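Local coordinates for hypothetical protein (PDB 4QRK) that is of unknown function, adopts a right-handed beta-helix and may take part in cell adhesion, at residues V168-E173 against I204-E209. Numbering follows the deposited sequence. Where two conformers were deposited one is given.
Sequences VKIKAE and IEVNIE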
ATOM      1  N   VAL A 168     -11.466  14.108  -3.592  1.00 28.31           N
ATOM      2  CA  VAL A 168     -10.055  13.798  -3.535  1.00 25.58           C
ATOM      3  C   VAL A 168      -9.207  15.062  -3.735  1.00 27.59           C
ATOM      4  O   VAL A 168      -9.470  15.898  -4.625  1.00 29.61           O
ATOM      5  CB  VAL A 168      -9.706  12.752  -4.643  1.00 32.88           C
ATOM      6  CG1 VAL A 168      -8.262  12.437  -4.646  1.00 46.21           C
ATOM      7  CG2 VAL A 168     -10.484  11.488  -4.434  1.00 32.90           C
ATOM      8  N   LYS A 169      -8.210  15.216  -2.874  1.00 25.75           N
ATOM      9  CA  LYS A 169      -7.189  16.235  -3.049  1.00 28.41           C
ATOM     10  C   LYS A 169      -5.843  15.588  -2.930  1.00 29.22           C
ATOM     11  O   LYS A 169      -5.596  14.869  -1.963  1.00 31.83           O
ATOM     12  CB  LYS A 169      -7.358  17.334  -1.994  1.00 29.52           C
ATOM     13  CG  LYS A 169      -6.371  18.481  -2.074  1.00 43.68           C
ATOM     14  CD  LYS A 169      -6.821  19.548  -1.086  1.00 56.76           C
ATOM     15  CE  LYS A 169      -5.975  20.794  -1.059  1.00 66.66           C
ATOM     16  NZ  LYS A 169      -6.706  21.881  -0.302  1.00 66.19           N
ATOM     17  N   ILE A 170      -4.976  15.855  -3.909  1.00 22.35           N
ATOM     18  CA  ILE A 170      -3.648  15.232  -3.995  1.00 25.17           C
ATOM     19  C   ILE A 170      -2.593  16.314  -4.046  1.00 29.76           C
ATOM     20  O   ILE A 170      -2.631  17.198  -4.913  1.00 32.61           O
ATOM     21  CB  ILE A 170      -3.450  14.414  -5.280  1.00 30.76           C
ATOM     22  CG1 ILE A 170      -4.552  13.371  -5.437  1.00 33.19           C
ATOM     23  CG2 ILE A 170      -2.054  13.697  -5.282  1.00 29.98           C
ATOM     24  CD1 ILE A 170      -5.492  13.698  -6.524  1.00 39.55           C
ATOM     25  N   LYS A 171      -1.666  16.271  -3.110  1.00 24.16           N
ATOM     26  CA  LYS A 171      -0.444  17.066  -3.232  1.00 27.48           C
ATOM     27  C   LYS A 171       0.618  16.158  -3.817  1.00 30.89           C
ATOM     28  O   LYS A 171       0.988  15.161  -3.212  1.00 30.74           O
ATOM     29  CB  LYS A 171      -0.037  17.655  -1.876  1.00 30.30           C
ATOM     30  CG  LYS A 171       1.246  18.493  -1.920  1.00 45.46           C
ATOM     31  CD  LYS A 171       1.523  19.154  -0.566  1.00 59.90           C
ATOM     32  CE  LYS A 171       2.609  20.228  -0.663  1.00 78.66           C
ATOM     33  NZ  LYS A 171       2.596  21.181   0.499  1.00 86.94           N
ATOM     34  N   ALA A 172       1.083  16.481  -5.022  1.00 30.31           N
ATOM     35  CA  ALA A 172       2.039  15.609  -5.712  1.00 33.17           C
ATOM     36  C   ALA A 172       3.307  16.380  -6.006  1.00 32.47           C
ATOM     37  O   ALA A 172       3.291  17.370  -6.758  1.00 33.01           O
ATOM     38  CB  ALA A 172       1.465  15.047  -6.985  1.00 30.31           C
ATOM     39  N   GLU A 173       4.387  15.899  -5.383  1.00 31.52           N
ATOM     40  CA  GLU A 173       5.710  16.495  -5.481  1.00 39.47           C
ATOM     41  C   GLU A 173       6.748  15.522  -6.032  1.00 37.93           C
ATOM     42  O   GLU A 173       6.876  14.379  -5.570  1.00 30.80           O
ATOM     43  CB  GLU A 173       6.134  16.970  -4.102  1.00 40.81           C
ATOM     44  CG  GLU A 173       5.420  18.249  -3.711  1.00 60.28           C
ATOM     45  CD  GLU A 173       5.461  18.524  -2.235  1.00 71.94           C
ATOM     46  OE1 GLU A 173       5.485  17.553  -1.436  1.00 71.58           O
ATOM     47  OE2 GLU A 173       5.455  19.721  -1.880  1.00 81.60           O
ATOM     48  N   ILE A 204     -10.623  11.838   0.424  1.00 28.12           N
ATOM     49  CA  ILE A 204      -9.279  11.267   0.478  1.00 26.38           C
ATOM     50  C   ILE A 204      -8.261  12.377   0.295  1.00 24.69           C
ATOM     51  O   ILE A 204      -8.296  13.116  -0.700  1.00 29.54           O
ATOM     52  CB  ILE A 204      -9.022  10.191  -0.612  1.00 31.04           C
ATOM     53  CG1 ILE A 204     -10.248   9.325  -0.784  1.00 29.83           C
ATOM     54  CG2 ILE A 204      -7.771   9.378  -0.226  1.00 30.18           C
ATOM     55  CD1 ILE A 204     -10.086   8.073  -1.714  1.00 35.39           C
ATOM     56  N   GLU A 205      -7.385  12.527   1.286  1.00 29.15           N
ATOM     57  CA  GLU A 205      -6.304  13.506   1.229  1.00 30.56           C
ATOM     58  C   GLU A 205      -5.084  12.686   0.887  1.00 30.50           C
ATOM     59  O   GLU A 205      -4.750  11.754   1.610  1.00 31.67           O
ATOM     60  CB  GLU A 205      -6.084  14.200   2.583  1.00 29.73           C
ATOM     61  CG  GLU A 205      -7.286  15.077   3.074  1.00 44.47           C
ATOM     62  CD  GLU A 205      -7.391  16.426   2.407  1.00 54.01           C
ATOM     63  OE1 GLU A 205      -6.446  16.835   1.690  1.00 65.94           O
ATOM     64  OE2 GLU A 205      -8.432  17.095   2.616  1.00 54.25           O
ATOM     65  N   VAL A 206      -4.432  13.011  -0.216  1.00 30.32           N
ATOM     66  CA  VAL A 206      -3.302  12.208  -0.688  1.00 24.30           C
ATOM     67  C   VAL A 206      -2.063  13.073  -0.811  1.00 27.80           C
ATOM     68  O   VAL A 206      -2.086  14.113  -1.466  1.00 33.52           O
ATOM     69  CB  VAL A 206      -3.635  11.550  -2.056  1.00 30.67           C
ATOM     70  CG1 VAL A 206      -2.540  10.625  -2.467  1.00 25.54           C
ATOM     71  CG2 VAL A 206      -4.929  10.765  -1.990  1.00 28.68           C
ATOM     72  N   ASN A 207      -0.994  12.675  -0.139  1.00 26.57           N
ATOM     73  CA  ASN A 207       0.312  13.256  -0.356  0.50 26.65           C
ATOM     74  C   ASN A 207       1.213  12.234  -1.055  1.00 27.43           C
ATOM     75  O   ASN A 207       1.350  11.115  -0.573  1.00 24.46           O
ATOM     76  CB  ASN A 207       0.877  13.720   0.984  0.50 30.14           C
ATOM     77  CG  ASN A 207       0.122  14.914   1.540  0.50 38.50           C
ATOM     78  OD1 ASN A 207      -0.889  14.771   2.231  0.50 47.44           O
ATOM     79  ND2 ASN A 207       0.599  16.100   1.215  0.50 30.34           N
ATOM     80  N   ILE A 208       1.787  12.612  -2.199  1.00 26.78           N
ATOM     81  CA  ILE A 208       2.676  11.705  -2.949  1.00 24.38           C
ATOM     82  C   ILE A 208       3.959  12.441  -3.240  1.00 28.22           C
ATOM     83  O   ILE A 208       3.928  13.571  -3.734  1.00 26.02           O
ATOM     84  CB  ILE A 208       2.120  11.277  -4.330  1.00 28.00           C
ATOM     85  CG1 ILE A 208       0.699  10.744  -4.212  1.00 33.01           C
ATOM     86  CG2 ILE A 208       3.009  10.137  -4.929  1.00 29.00           C
ATOM     87  CD1 ILE A 208       0.063  10.363  -5.538  1.00 33.35           C
ATOM     88  N   GLU A 209       5.075  11.812  -2.909  1.00 25.85           N
ATOM     89  CA  GLU A 209       6.384  12.398  -3.148  1.00 26.19           C
ATOM     90  C   GLU A 209       7.187  11.364  -3.907  1.00 32.53           C
ATOM     91  O   GLU A 209       7.191  10.176  -3.555  1.00 28.73           O
ATOM     92  CB  GLU A 209       7.120  12.697  -1.839  1.00 32.14           C
ATOM     93  CG  GLU A 209       6.460  13.725  -0.922  1.00 46.80           C
ATOM     94  CD  GLU A 209       7.254  13.927   0.380  1.00 63.15           C
ATOM     95  OE1 GLU A 209       7.278  13.009   1.232  1.00 66.69           O
ATOM     96  OE2 GLU A 209       7.866  15.001   0.544  1.00 82.69           O
TER
HETATM   97  O   HOH W   1      -3.854  16.500   0.209  0.50 26.35           O
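Strands 168-173 and 204-209 run parallel, with their axes 4.6 Å apart at closest approach, as neighbours in one long sheet of a right-handed beta-helix. Five backbone hydrogen bonds alternate in direction across the pair, from Lys169 N to Ile204 O through to Glu173 N to Ile208 O; the shortest joins Lys171 N to Val206 O at 2.7 Å. On the buried face Val168, Ile170, Ala172, Ile204, Val206 and Ile208 turn toward the other sheet, where Leu162 of strand 157-162 packs on Val168, Ile170 and Val206, and Val160 on Ile208. Ile170 touches two residues of the neighbouring strand: its CG1 lies 3.9 Å from Val206 CB, and its CG2 4.0 Å from Ile208 CD1.

The opposite face is polar. Glu205 bends at chi2 (-78°), which lays OE1 alongside the extended aliphatic chain of Lys169; its OE2 is hydrogen-bonded to Tyr197 OH. A water within hydrogen-bonding distance of both Glu205 OE1 (3.0 Å) and Lys169 O (3.2 Å) links side chain to backbone across the strands. Further along, Glu173 OE1 lies 4.0 Å from Glu209 OE2, a repulsion probably lessened by Lys171 NZ, in a long salt bridge to Glu173 OE2, and by a calcium ion near Glu209. Between these pairs, in one of two modelled conformers, Asn207 ND2 lies 3.5 Å from Lys171 CB.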